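PDB 5VQE: beta-glucoside phosphorylase BglX from Unidentified, which probably catalyses the phosphorolysis of beta-glucosides, passing the glucosyl unit to phosphate, as a member of glycoside hydrolase family 3. Local coordinates for residues 205-210 / 479-484; 387-392 / 537-542; 144-149 / 177-182; 515-520 / 557-562; 49-54 / 77-82. All coordinates share one frame; numbering follows the deposited sequence.

Contact 1. Residues 205-210 / 479-484; sequences QHLMSS and SSNQTT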
# COMPACT_ATOMS: atom_id res chain seq x y z
N GLN A 205 2.31 -12.98 -0.81
CA GLN A 205 2.65 -13.26 -2.20
C GLN A 205 4.07 -12.85 -2.57
O GLN A 205 4.57 -13.25 -3.63
CB GLN A 205 1.65 -12.58 -3.16
CG GLN A 205 1.34 -11.13 -2.81
CD GLN A 205 1.01 -10.29 -4.03
OE1 GLN A 205 1.22 -10.70 -5.18
NE2 GLN A 205 0.48 -9.09 -3.78
N HIS A 206 4.71 -12.04 -1.72
CA HIS A 206 6.14 -11.78 -1.87
C HIS A 206 6.96 -13.06 -1.73
O HIS A 206 8.05 -13.16 -2.30
CB HIS A 206 6.61 -10.76 -0.83
CG HIS A 206 6.04 -9.39 -1.01
ND1 HIS A 206 4.76 -9.05 -0.64
CD2 HIS A 206 6.60 -8.25 -1.50
CE1 HIS A 206 4.54 -7.78 -0.92
NE2 HIS A 206 5.64 -7.27 -1.45
N LEU A 207 6.44 -14.05 -1.00
CA LEU A 207 7.19 -15.25 -0.63
C LEU A 207 6.64 -16.53 -1.26
O LEU A 207 7.24 -17.60 -1.09
CB LEU A 207 7.20 -15.42 0.89
CG LEU A 207 7.93 -14.31 1.65
CD1 LEU A 207 7.74 -14.48 3.14
CD2 LEU A 207 9.42 -14.30 1.31
N MET A 208 5.52 -16.45 -1.98
CA MET A 208 4.87 -17.62 -2.56
C MET A 208 3.67 -17.11 -3.36
O MET A 208 3.37 -15.92 -3.32
CB MET A 208 4.43 -18.60 -1.47
CG MET A 208 3.65 -17.91 -0.35
SD MET A 208 2.79 -19.08 0.70
CE MET A 208 1.53 -19.62 -0.46
N SER A 209 3.01 -18.01 -4.09
CA SER A 209 1.74 -17.66 -4.73
C SER A 209 0.62 -17.95 -3.74
O SER A 209 0.19 -19.10 -3.58
CB SER A 209 1.55 -18.41 -6.04
OG SER A 209 0.31 -18.06 -6.62
N SER A 210 0.14 -16.91 -3.06
CA SER A 210 -0.91 -17.08 -2.08
C SER A 210 -2.25 -17.32 -2.78
O SER A 210 -2.39 -17.13 -3.99
CB SER A 210 -0.97 -15.87 -1.14
OG SER A 210 -1.30 -14.68 -1.83
N SER A 479 5.75 -5.06 5.95
CA SER A 479 6.93 -4.90 5.11
C SER A 479 7.11 -6.16 4.27
O SER A 479 7.00 -7.28 4.79
CB SER A 479 8.18 -4.62 5.95
OG SER A 479 9.21 -4.08 5.16
N SER A 480 7.40 -5.97 2.98
CA SER A 480 7.62 -7.07 2.06
C SER A 480 8.52 -8.14 2.67
O SER A 480 9.54 -7.83 3.29
CB SER A 480 8.25 -6.54 0.77
OG SER A 480 7.43 -5.57 0.14
N ASN A 481 8.13 -9.40 2.48
CA ASN A 481 8.93 -10.58 2.80
C ASN A 481 8.96 -10.91 4.29
O ASN A 481 9.86 -11.62 4.75
CB ASN A 481 10.36 -10.45 2.28
CG ASN A 481 10.42 -10.28 0.77
OD1 ASN A 481 10.22 -11.23 0.02
ND2 ASN A 481 10.67 -9.06 0.32
N GLN A 482 8.00 -10.41 5.06
CA GLN A 482 7.78 -10.88 6.43
C GLN A 482 6.65 -11.90 6.41
O GLN A 482 5.62 -11.68 5.77
CB GLN A 482 7.43 -9.72 7.36
CG GLN A 482 8.52 -8.66 7.45
CD GLN A 482 8.08 -7.41 8.19
OE1 GLN A 482 6.90 -7.07 8.22
NE2 GLN A 482 9.04 -6.71 8.79
N THR A 483 6.86 -13.03 7.08
CA THR A 483 5.79 -14.02 7.19
C THR A 483 4.90 -13.76 8.40
O THR A 483 3.85 -14.40 8.51
CB THR A 483 6.37 -15.45 7.26
OG1 THR A 483 6.52 -15.87 8.62
CG2 THR A 483 7.71 -15.56 6.53
N THR A 484 5.27 -12.83 9.27
CA THR A 484 4.42 -12.44 10.39
C THR A 484 4.66 -10.98 10.75
O THR A 484 5.76 -10.45 10.59
CB THR A 484 4.67 -13.32 11.62
OG1 THR A 484 3.52 -13.28 12.47
CG2 THR A 484 5.90 -12.85 12.42

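Contact 2. Residues 387-392 / 537-542; sequences IADESI and VRMMIE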
# COMPACT_ATOMS: atom_id res chain seq x y z
N ILE A 387 -7.34 13.45 11.04
CA ILE A 387 -7.56 12.02 10.88
C ILE A 387 -7.12 11.28 12.13
O ILE A 387 -7.81 10.36 12.60
CB ILE A 387 -6.86 11.52 9.60
CG1 ILE A 387 -7.57 12.13 8.38
CG2 ILE A 387 -6.90 10.01 9.50
CD1 ILE A 387 -6.80 12.02 7.09
N ALA A 388 -5.99 11.67 12.72
CA ALA A 388 -5.59 11.05 13.98
C ALA A 388 -6.64 11.30 15.06
O ALA A 388 -7.02 10.38 15.80
CB ALA A 388 -4.22 11.56 14.41
N ASP A 389 -7.14 12.53 15.16
CA ASP A 389 -8.17 12.83 16.13
C ASP A 389 -9.39 11.93 15.94
O ASP A 389 -9.98 11.45 16.91
CB ASP A 389 -8.57 14.30 16.02
CG ASP A 389 -9.64 14.70 17.03
OD1 ASP A 389 -9.91 13.94 17.98
OD2 ASP A 389 -10.24 15.78 16.85
N GLU A 390 -9.77 11.67 14.69
CA GLU A 390 -10.98 10.90 14.42
C GLU A 390 -10.75 9.40 14.42
O GLU A 390 -11.73 8.65 14.54
CB GLU A 390 -11.59 11.30 13.07
CG GLU A 390 -11.99 12.77 12.94
CD GLU A 390 -13.21 13.16 13.80
OE1 GLU A 390 -14.00 12.27 14.19
OE2 GLU A 390 -13.36 14.37 14.09
N SER A 391 -9.51 8.94 14.30
CA SER A 391 -9.25 7.53 14.04
C SER A 391 -9.01 6.71 15.31
O SER A 391 -9.43 5.55 15.39
CB SER A 391 -8.04 7.38 13.11
OG SER A 391 -6.83 7.74 13.76
N ILE A 392 -8.33 7.28 16.31
CA ILE A 392 -7.84 6.47 17.42
C ILE A 392 -9.03 5.83 18.13
O ILE A 392 -10.03 6.49 18.43
CB ILE A 392 -6.98 7.32 18.36
CG1 ILE A 392 -5.76 7.84 17.59
CG2 ILE A 392 -6.53 6.49 19.58
CD1 ILE A 392 -4.84 8.74 18.40
N VAL A 537 0.74 10.28 17.55
CA VAL A 537 1.31 10.27 18.89
C VAL A 537 0.78 11.45 19.70
O VAL A 537 0.38 11.31 20.86
CB VAL A 537 2.85 10.28 18.83
CG1 VAL A 537 3.46 10.63 20.19
CG2 VAL A 537 3.38 8.92 18.35
N ARG A 538 0.77 12.65 19.10
CA ARG A 538 0.29 13.82 19.81
C ARG A 538 -1.19 13.69 20.16
O ARG A 538 -1.61 14.07 21.25
CB ARG A 538 0.54 15.09 19.00
CG ARG A 538 2.01 15.39 18.80
CD ARG A 538 2.25 16.75 18.15
NE ARG A 538 3.69 17.01 18.02
CZ ARG A 538 4.46 17.53 18.97
NH1 ARG A 538 3.96 17.86 20.15
NH2 ARG A 538 5.76 17.71 18.75
N MET A 539 -1.99 13.14 19.24
CA MET A 539 -3.41 12.99 19.54
C MET A 539 -3.66 11.88 20.55
O MET A 539 -4.62 11.96 21.34
CB MET A 539 -4.20 12.74 18.25
CG MET A 539 -4.35 13.96 17.35
SD MET A 539 -4.98 15.41 18.24
CE MET A 539 -6.47 14.76 18.95
N MET A 540 -2.83 10.85 20.56
CA MET A 540 -2.92 9.84 21.61
C MET A 540 -2.76 10.48 22.99
O MET A 540 -3.53 10.20 23.91
CB MET A 540 -1.86 8.77 21.39
CG MET A 540 -1.87 7.65 22.42
SD MET A 540 -3.36 6.64 22.35
CE MET A 540 -2.99 5.66 20.90
N ILE A 541 -1.74 11.33 23.14
CA ILE A 541 -1.53 12.03 24.40
C ILE A 541 -2.77 12.81 24.80
O ILE A 541 -3.24 12.71 25.94
CB ILE A 541 -0.30 12.95 24.28
CG1 ILE A 541 0.99 12.13 24.35
CG2 ILE A 541 -0.31 14.05 25.37
CD1 ILE A 541 1.28 11.49 25.71
N GLU A 542 -3.33 13.58 23.86
CA GLU A 542 -4.52 14.37 24.19
C GLU A 542 -5.64 13.48 24.71
O GLU A 542 -6.35 13.84 25.65
CB GLU A 542 -4.98 15.17 22.98
CG GLU A 542 -3.96 16.18 22.49
CD GLU A 542 -3.57 17.18 23.57
OE1 GLU A 542 -4.49 17.76 24.17
OE2 GLU A 542 -2.36 17.35 23.84

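Contact 3. Residues 144-149 / 177-182; sequences TYEPII and KAYCRG. With G2F (2-deoxy-2-fluoro-alpha-D-glucopyranose), chain B.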
# COMPACT_ATOMS: atom_id res chain seq x y z
N THR A 144 -0.35 6.64 -9.27
CA THR A 144 -0.21 6.06 -7.94
C THR A 144 -0.73 4.64 -7.98
O THR A 144 -1.81 4.38 -8.53
CB THR A 144 -0.94 6.87 -6.86
OG1 THR A 144 -0.64 6.30 -5.58
CG2 THR A 144 -2.44 6.89 -7.05
N TYR A 145 0.07 3.71 -7.45
CA TYR A 145 -0.30 2.30 -7.40
C TYR A 145 -1.25 2.07 -6.23
O TYR A 145 -0.98 1.25 -5.35
CB TYR A 145 0.95 1.43 -7.25
CG TYR A 145 1.81 1.25 -8.48
CD1 TYR A 145 1.27 1.28 -9.76
CD2 TYR A 145 3.17 0.99 -8.34
CE1 TYR A 145 2.07 1.07 -10.87
CE2 TYR A 145 3.97 0.78 -9.45
CZ TYR A 145 3.42 0.82 -10.70
OH TYR A 145 4.25 0.60 -11.79
N GLU A 146 -2.35 2.82 -6.20
CA GLU A 146 -3.32 2.77 -5.12
C GLU A 146 -4.67 3.20 -5.69
O GLU A 146 -4.71 3.90 -6.71
CB GLU A 146 -2.93 3.70 -3.96
CG GLU A 146 -1.45 3.76 -3.61
CD GLU A 146 -0.94 2.58 -2.82
OE1 GLU A 146 -1.75 1.85 -2.19
OE2 GLU A 146 0.30 2.37 -2.81
N PRO A 147 -5.78 2.85 -5.04
CA PRO A 147 -5.97 2.27 -3.71
C PRO A 147 -6.02 0.76 -3.62
O PRO A 147 -6.36 0.04 -4.56
CB PRO A 147 -7.32 2.84 -3.29
CG PRO A 147 -8.09 2.83 -4.57
CD PRO A 147 -7.08 3.21 -5.65
N ILE A 148 -5.66 0.29 -2.44
CA ILE A 148 -5.77 -1.11 -2.08
C ILE A 148 -7.22 -1.41 -1.73
O ILE A 148 -7.78 -0.82 -0.80
CB ILE A 148 -4.84 -1.44 -0.90
CG1 ILE A 148 -3.38 -1.34 -1.38
CG2 ILE A 148 -5.12 -2.83 -0.33
CD1 ILE A 148 -2.37 -1.36 -0.27
N ILE A 149 -7.82 -2.33 -2.47
CA ILE A 149 -9.20 -2.73 -2.22
C ILE A 149 -9.23 -4.21 -1.84
O ILE A 149 -10.24 -4.89 -2.04
CB ILE A 149 -10.11 -2.43 -3.43
CG1 ILE A 149 -9.57 -3.09 -4.70
CG2 ILE A 149 -10.25 -0.92 -3.59
CD1 ILE A 149 -10.54 -3.00 -5.88
N LYS A 177 -13.30 4.76 -3.48
CA LYS A 177 -13.82 5.73 -4.44
C LYS A 177 -13.41 7.15 -4.07
O LYS A 177 -13.08 7.96 -4.94
CB LYS A 177 -15.34 5.64 -4.52
CG LYS A 177 -15.90 4.42 -5.24
CD LYS A 177 -17.42 4.58 -5.32
CE LYS A 177 -18.12 3.43 -5.99
NZ LYS A 177 -19.61 3.63 -5.93
N ALA A 178 -13.45 7.46 -2.77
CA ALA A 178 -13.05 8.78 -2.29
C ALA A 178 -11.56 9.02 -2.49
O ALA A 178 -11.15 10.12 -2.90
CB ALA A 178 -13.41 8.93 -0.82
N TYR A 179 -10.72 8.02 -2.19
CA TYR A 179 -9.30 8.15 -2.48
C TYR A 179 -9.09 8.51 -3.94
O TYR A 179 -8.34 9.43 -4.28
CB TYR A 179 -8.55 6.86 -2.11
CG TYR A 179 -7.07 6.87 -2.44
CD1 TYR A 179 -6.62 6.59 -3.73
CD2 TYR A 179 -6.11 7.16 -1.47
CE1 TYR A 179 -5.27 6.60 -4.05
CE2 TYR A 179 -4.75 7.18 -1.78
CZ TYR A 179 -4.34 6.90 -3.07
OH TYR A 179 -3.00 6.91 -3.42
N CYS A 180 -9.78 7.79 -4.83
CA CYS A 180 -9.65 8.07 -6.25
C CYS A 180 -10.13 9.47 -6.60
O CYS A 180 -9.55 10.14 -7.46
CB CYS A 180 -10.42 7.04 -7.07
SG CYS A 180 -9.71 5.35 -7.00
N ARG A 181 -11.20 9.93 -5.95
CA ARG A 181 -11.65 11.30 -6.21
C ARG A 181 -10.55 12.29 -5.91
O ARG A 181 -10.31 13.23 -6.69
CB ARG A 181 -12.90 11.63 -5.39
CG ARG A 181 -14.19 11.11 -5.98
CD ARG A 181 -15.41 11.87 -5.42
NE ARG A 181 -15.51 11.79 -3.96
CZ ARG A 181 -16.00 10.75 -3.29
NH1 ARG A 181 -16.43 9.68 -3.94
NH2 ARG A 181 -16.06 10.78 -1.97
N GLY A 182 -9.86 12.11 -4.77
CA GLY A 182 -8.79 13.02 -4.41
C GLY A 182 -7.64 13.00 -5.40
O GLY A 182 -7.03 14.03 -5.67
C1 G2F B . 3.89 -5.46 -5.80
C2 G2F B . 3.03 -5.09 -4.55
C3 G2F B . 2.20 -3.81 -4.90
C4 G2F B . 3.19 -2.70 -5.37
C5 G2F B . 4.00 -3.24 -6.59
C6 G2F B . 5.07 -2.19 -7.07
O3 G2F B . 1.62 -3.34 -3.72
O4 G2F B . 2.42 -1.63 -5.84
O5 G2F B . 4.72 -4.39 -6.18
O6 G2F B . 5.84 -1.80 -5.97
F2 G2F B . 2.17 -6.09 -4.26

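Contact 4. Residues 515-520 / 557-562; sequences YHLVDV and DPFAGL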
# COMPACT_ATOMS: atom_id res chain seq x y z
N TYR A 515 -4.70 -6.15 15.62
CA TYR A 515 -5.08 -7.46 16.16
C TYR A 515 -4.21 -7.90 17.33
O TYR A 515 -4.18 -9.09 17.64
CB TYR A 515 -5.02 -8.51 15.06
CG TYR A 515 -5.92 -8.21 13.89
CD1 TYR A 515 -5.39 -7.98 12.63
CD2 TYR A 515 -7.30 -8.15 14.04
CE1 TYR A 515 -6.21 -7.71 11.56
CE2 TYR A 515 -8.12 -7.88 12.98
CZ TYR A 515 -7.58 -7.66 11.74
OH TYR A 515 -8.41 -7.37 10.67
N HIS A 516 -3.49 -6.98 17.99
CA HIS A 516 -2.52 -7.41 18.99
C HIS A 516 -3.18 -8.03 20.22
O HIS A 516 -2.48 -8.70 20.99
CB HIS A 516 -1.63 -6.25 19.41
CG HIS A 516 -0.51 -5.98 18.46
ND1 HIS A 516 0.23 -6.99 17.88
CD2 HIS A 516 0.00 -4.82 17.99
CE1 HIS A 516 1.15 -6.46 17.10
NE2 HIS A 516 1.04 -5.14 17.15
N LEU A 517 -4.48 -7.86 20.43
CA LEU A 517 -5.13 -8.62 21.48
C LEU A 517 -4.97 -10.13 21.28
O LEU A 517 -5.22 -10.89 22.22
CB LEU A 517 -6.61 -8.25 21.57
CG LEU A 517 -6.93 -6.92 22.27
CD1 LEU A 517 -8.39 -6.56 22.13
CD2 LEU A 517 -6.54 -6.94 23.77
N VAL A 518 -4.56 -10.57 20.08
CA VAL A 518 -4.24 -11.97 19.85
C VAL A 518 -3.10 -12.41 20.76
O VAL A 518 -3.11 -13.53 21.30
CB VAL A 518 -3.87 -12.20 18.37
CG1 VAL A 518 -3.16 -13.54 18.17
CG2 VAL A 518 -5.12 -12.13 17.50
N ASP A 519 -2.10 -11.56 20.93
CA ASP A 519 -0.90 -11.92 21.68
C ASP A 519 -0.87 -11.33 23.09
O ASP A 519 -0.04 -11.76 23.89
CB ASP A 519 0.34 -11.49 20.90
CG ASP A 519 0.60 -12.38 19.69
OD1 ASP A 519 0.60 -13.62 19.85
OD2 ASP A 519 0.79 -11.85 18.57
N VAL A 520 -1.74 -10.37 23.40
CA VAL A 520 -1.82 -9.83 24.76
C VAL A 520 -3.28 -9.83 25.21
O VAL A 520 -3.81 -8.78 25.61
CB VAL A 520 -1.19 -8.43 24.85
CG1 VAL A 520 0.28 -8.49 24.46
CG2 VAL A 520 -1.92 -7.41 23.96
N ASP A 557 -12.69 -6.51 13.07
CA ASP A 557 -12.93 -7.10 14.39
C ASP A 557 -11.61 -7.22 15.12
O ASP A 557 -10.82 -8.13 14.82
CB ASP A 557 -13.58 -8.48 14.28
CG ASP A 557 -13.77 -9.14 15.65
OD1 ASP A 557 -13.75 -8.43 16.68
OD2 ASP A 557 -13.93 -10.38 15.69
N PRO A 558 -11.31 -6.35 16.09
CA PRO A 558 -9.99 -6.40 16.73
C PRO A 558 -9.78 -7.63 17.59
O PRO A 558 -8.62 -7.94 17.92
CB PRO A 558 -9.95 -5.12 17.58
CG PRO A 558 -11.37 -4.79 17.83
CD PRO A 558 -12.16 -5.29 16.66
N PHE A 559 -10.84 -8.34 17.94
CA PHE A 559 -10.70 -9.53 18.77
C PHE A 559 -10.37 -10.78 17.96
O PHE A 559 -9.91 -11.77 18.54
CB PHE A 559 -11.98 -9.72 19.58
CG PHE A 559 -12.30 -8.53 20.45
CD1 PHE A 559 -11.71 -8.39 21.69
CD2 PHE A 559 -13.15 -7.53 20.00
CE1 PHE A 559 -11.98 -7.29 22.48
CE2 PHE A 559 -13.42 -6.43 20.78
CZ PHE A 559 -12.84 -6.31 22.03
N ALA A 560 -10.57 -10.74 16.64
CA ALA A 560 -10.17 -11.84 15.76
C ALA A 560 -10.74 -13.17 16.25
O ALA A 560 -10.04 -14.18 16.33
CB ALA A 560 -8.64 -11.90 15.65
N GLY A 561 -12.03 -13.16 16.57
CA GLY A 561 -12.69 -14.37 17.01
C GLY A 561 -12.34 -14.82 18.41
O GLY A 561 -12.47 -16.00 18.72
N LEU A 562 -11.91 -13.90 19.27
CA LEU A 562 -11.47 -14.23 20.63
C LEU A 562 -10.16 -15.01 20.56
O LEU A 562 -9.34 -14.80 19.67
CB LEU A 562 -12.54 -15.03 21.38
O HOH W 1 -6.64 -6.48 18.91

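Contact 5. Residues 49-54 / 77-82; sequences DPLDVM and QRLQKA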
# COMPACT_ATOMS: atom_id res chain seq x y z
N ASP A 49 22.54 5.13 -11.48
CA ASP A 49 22.18 6.19 -12.41
C ASP A 49 20.76 5.94 -12.90
O ASP A 49 20.48 4.83 -13.39
CB ASP A 49 23.17 6.20 -13.58
CG ASP A 49 22.89 7.30 -14.59
OD1 ASP A 49 21.95 8.10 -14.37
OD2 ASP A 49 23.62 7.37 -15.60
N PRO A 50 19.83 6.90 -12.79
CA PRO A 50 18.46 6.62 -13.25
C PRO A 50 18.37 6.26 -14.72
O PRO A 50 17.55 5.42 -15.10
CB PRO A 50 17.70 7.93 -12.93
CG PRO A 50 18.77 8.97 -12.77
CD PRO A 50 19.95 8.25 -12.21
N LEU A 51 19.20 6.87 -15.56
CA LEU A 51 19.18 6.56 -16.99
C LEU A 51 19.64 5.14 -17.29
O LEU A 51 19.61 4.74 -18.46
CB LEU A 51 20.06 7.56 -17.75
CG LEU A 51 19.45 8.90 -18.20
CD1 LEU A 51 18.22 9.31 -17.39
CD2 LEU A 51 20.51 10.00 -18.13
N ASP A 52 20.08 4.38 -16.28
CA ASP A 52 20.34 2.96 -16.49
C ASP A 52 19.08 2.19 -16.87
O ASP A 52 19.19 1.09 -17.41
CB ASP A 52 20.95 2.33 -15.24
CG ASP A 52 22.44 2.61 -15.12
OD1 ASP A 52 22.96 3.44 -15.89
OD2 ASP A 52 23.08 1.99 -14.25
N VAL A 53 17.90 2.74 -16.60
CA VAL A 53 16.67 2.06 -17.02
C VAL A 53 16.52 2.02 -18.53
O VAL A 53 15.63 1.34 -19.03
CB VAL A 53 15.41 2.72 -16.41
CG1 VAL A 53 15.53 2.81 -14.89
CG2 VAL A 53 15.14 4.09 -17.02
N MET A 54 17.38 2.73 -19.26
CA MET A 54 17.28 2.82 -20.71
C MET A 54 18.46 2.18 -21.43
O MET A 54 18.61 2.39 -22.64
CB MET A 54 17.17 4.29 -21.14
CG MET A 54 15.93 5.00 -20.65
SD MET A 54 16.09 6.78 -20.89
CE MET A 54 14.65 7.37 -19.99
N GLN A 77 12.62 15.24 -14.72
CA GLN A 77 13.10 16.07 -15.82
C GLN A 77 14.09 15.31 -16.68
O GLN A 77 13.98 15.26 -17.91
CB GLN A 77 13.72 17.35 -15.28
CG GLN A 77 12.71 18.34 -14.72
CD GLN A 77 13.38 19.51 -14.01
OE1 GLN A 77 14.06 19.33 -13.00
NE2 GLN A 77 13.19 20.71 -14.55
N ARG A 78 15.08 14.69 -16.04
CA ARG A 78 16.10 13.96 -16.77
C ARG A 78 15.50 12.80 -17.55
O ARG A 78 15.79 12.61 -18.74
CB ARG A 78 17.16 13.47 -15.80
CG ARG A 78 17.91 14.60 -15.11
CD ARG A 78 18.78 14.04 -14.02
NE ARG A 78 19.67 13.00 -14.52
CZ ARG A 78 20.52 12.31 -13.76
NH1 ARG A 78 20.58 12.54 -12.45
NH2 ARG A 78 21.29 11.39 -14.32
N LEU A 79 14.64 12.02 -16.89
CA LEU A 79 14.07 10.85 -17.54
C LEU A 79 13.20 11.24 -18.72
O LEU A 79 13.34 10.70 -19.82
CB LEU A 79 13.27 10.03 -16.53
CG LEU A 79 14.12 9.24 -15.55
CD1 LEU A 79 13.23 8.74 -14.41
CD2 LEU A 79 14.82 8.09 -16.24
N GLN A 80 12.28 12.18 -18.51
CA GLN A 80 11.32 12.51 -19.55
C GLN A 80 12.01 13.13 -20.76
O GLN A 80 11.68 12.79 -21.91
CB GLN A 80 10.25 13.45 -19.01
CG GLN A 80 9.32 12.82 -17.96
CD GLN A 80 8.33 11.83 -18.55
OE1 GLN A 80 8.57 11.22 -19.59
NE2 GLN A 80 7.20 11.66 -17.88
N LYS A 81 12.94 14.05 -20.55
CA LYS A 81 13.61 14.68 -21.68
C LYS A 81 14.49 13.69 -22.45
O LYS A 81 14.74 13.89 -23.64
CB LYS A 81 14.42 15.88 -21.21
CG LYS A 81 13.58 17.12 -20.93
N ALA A 82 14.95 12.62 -21.79
CA ALA A 82 15.71 11.58 -22.46
C ALA A 82 14.83 10.53 -23.14
O ALA A 82 15.37 9.69 -23.87
CB ALA A 82 16.61 10.88 -21.44

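Contact 1. Residues 205-210 / 479-484
His206 and Leu207 rest on a type II beta turn, Ser479 to Gln482, in the loop after strand 469-475, which sets the domain of the mixed sheet against the TIM-barrel domain. The turn's two central residues, Ser480 and Asn481, do most of the touching. One face of the His206 ring lies under Ser480 CA, which is 3.9 Å above the ring plane and offset toward the rim. The serine side chain is close too, with His206 CD2 3.3 Å from Ser480 CB. Asp204 fixes the setting. One of its carboxylate oxygens bonds His206 ND1 and the other bonds the backbone N of Asn481, joining both sides of the contact. Next door, Gln205 touches the bound fluoroglucose. Leu207 has CG anti to its carbonyl carbon (chi1 -64°), which points its two methyls at the turn. CD1 meets Thr483 CG2 at 3.6 Å, the side chains crossing at about a right angle. Leu207 CD2 lies 3.4 Å from Asn481 OD1, an oxygen that also sits 3.7 Å from His206 CB.

Contact 2. Residues 387-392 / 537-542
Ala388 and Asp389 on helix 378-391 meet Met539 on helix 534-544, and Ile392, just past the end of the first helix, extends the contact to Met540. Most of the contact is apolar packing. Met539 bends at both chi2 (-51°) and chi3 (-55°), which folds its chain back against the other helix. Its CG lies 3.8 Å from Ala388 CB. Its terminal methyl CE crosses the side chain of Asp389 at a slant, 3.6 Å from Asp389 CB. Ile392 sends CD1 over the backbone, 3.6 Å from Met540 N and 4.1 Å from Met539 CB. Its other branch, Ile392 CG2, meets the methyl CE of Met540 at 3.9 Å. An alanine in place of Met539 would lack CG, SD and CE, which is likely to open a gap beside Ala388 and uncover the flank of Asp389. No hydrogen bond joins the two segments. The polar part is Asp389 OD1, which forms salt bridges with Lys543, farther along helix 534-544, and with Lys551, so its charge is met beside the methionine methyl. The two helices belong to the domain with the six-stranded mixed sheet. Ile387 turns to helix 113-119, Val537 and Ile541 pack on helix 429-441, and strand 393-397 follows Ile392 at one border of the sheet.

Contact 3. Residues 144-149 / 177-182
This contact lies in the TIM barrel, where the loop after strand 143-144 packs on helix 169-184 close to the sugar pocket. Tyr179 carries most of it. Its CG is anti to the backbone N (chi1 177°), which sends the ring out from the helix to the loop. There Thr144 OG1 donates a hydrogen bond to Tyr179 OH, at 3.3 Å, and Tyr179 OH is bonded in turn to Leu93 O. Thr144 CG2 sits at the ring edge. Glu146 CB is 3.3 Å from the same hydroxyl, while the glutamate's carboxylate leads away to a salt bridge with the pocket residue Lys193. A phenylalanine in place of Tyr179 would probably leave the Thr144 hydroxyl and Leu93 O without this buried partner. Pro147, which follows a cis peptide bond, lays CB 3.8 Å from Tyr179 CD1 and CD 3.6 Å from Cys180 SG. Tyr145 points away from the helix, toward the ligand, with its CB 3.7 Å from O4 of the fluoroglucose.

Contact 4. Residues 515-520 / 557-562
Tyr515 and Leu517 both hold CG anti to their carbonyl carbons (chi1 -59° and -77°), which directs the ring and the isobutyl group to the turn at 557-560. The tyrosine arrives edge-on. Its CE2 is 3.3 Å from Asp557 O, which lies in the ring plane, and its hydroxyl goes on to a hydrogen bond with Asp152. Leu517 lies alongside Phe559, pointing the same way, with CD1 3.7 Å from Phe559 CE1. Val518 CG2 adds a looser touch on Ala560 CB at 4.0 Å. Between these side chains one water links the backbones. It accepts from Leu517 N at 3.0 Å and donates to Pro558 O at 2.7 Å. The turn is type I and is braced by its own first residue in an Asx turn. Asp557 OD1 takes the N-H of Phe559, 3.2 Å away, from above the carboxylate plane. Strand 393-397 adjoins the contact, with Val395 touching Leu517, Pro558 and Phe559. The direct contacts are mainly apolar, with the aromatic edge on a carbonyl oxygen the main exception. The water satisfies a backbone donor and acceptor too far apart to bond each other, so solvent is probably part of the fit near the end of the modelled chain.

Contact 5. Residues 49-54 / 77-82
Arg78 and Leu79 on helix 69-82 face the 3-10 turn at 50-53 and its flanks. Arg78 comes first and bends at chi3 (54°), which brings its guanidinium over Pro50. The proline CG lies 3.7 Å above the guanidinium plane, offset toward the rim, and Leu51 CD2 sits at the group's edge. Arg78 NH2 forms a salt bridge of 3.4 Å with Asp49 OD1, the carboxylate and guanidinium planes being 38° apart. That oxygen is also held within its own segment. It accepts the N-H of Leu51 at 3.2 Å in an Asx turn at the start of the 3-10 turn. Leu79 follows, and its CD2 methyl is the hub of the apolar packing. Leu51 CD1 and Met54 CE each approach Leu79 CD2 to 3.8 Å, and Val53 CG2 lies 4.1 Å from it. The extended chain of Met54 also takes its CE to 3.6 Å from Leu79 O. Last comes Ala82, whose CB meets Met54 SD at 4.2 Å. Leu79 also packs inward on Ile42, Val62 and Tyr64. The arrangement is that of a helix laid over parallel strands in a TIM barrel. Strands 38-42 and 61-64 are neighbours, and the loop between them, with its short 3-10 turn, lies next to the helix that follows strand 61-64.

In the fold
Contacts 1 and 3 both lie at the sugar pocket. Their nearest atoms are about 9 Å apart, Gln205 and Tyr145 both line the pocket, and the His206 side chain is about 4 Å from the ligand. Contact 5 is within the same barrel domain but farther out, with the Val53 side chain about 14 Å from the sugar. Contacts 2 and 4 belong to the region of the six-stranded mixed sheet, their centres 21 Å apart, and their segments alternate along the chain. Contact 1 joins this region to the barrel and comes within about 7 Å of contact 4 at the nearest atoms. Contacts 4 and 5 mark the extremes, with centres 47 Å apart on opposite sides of the chain's centre.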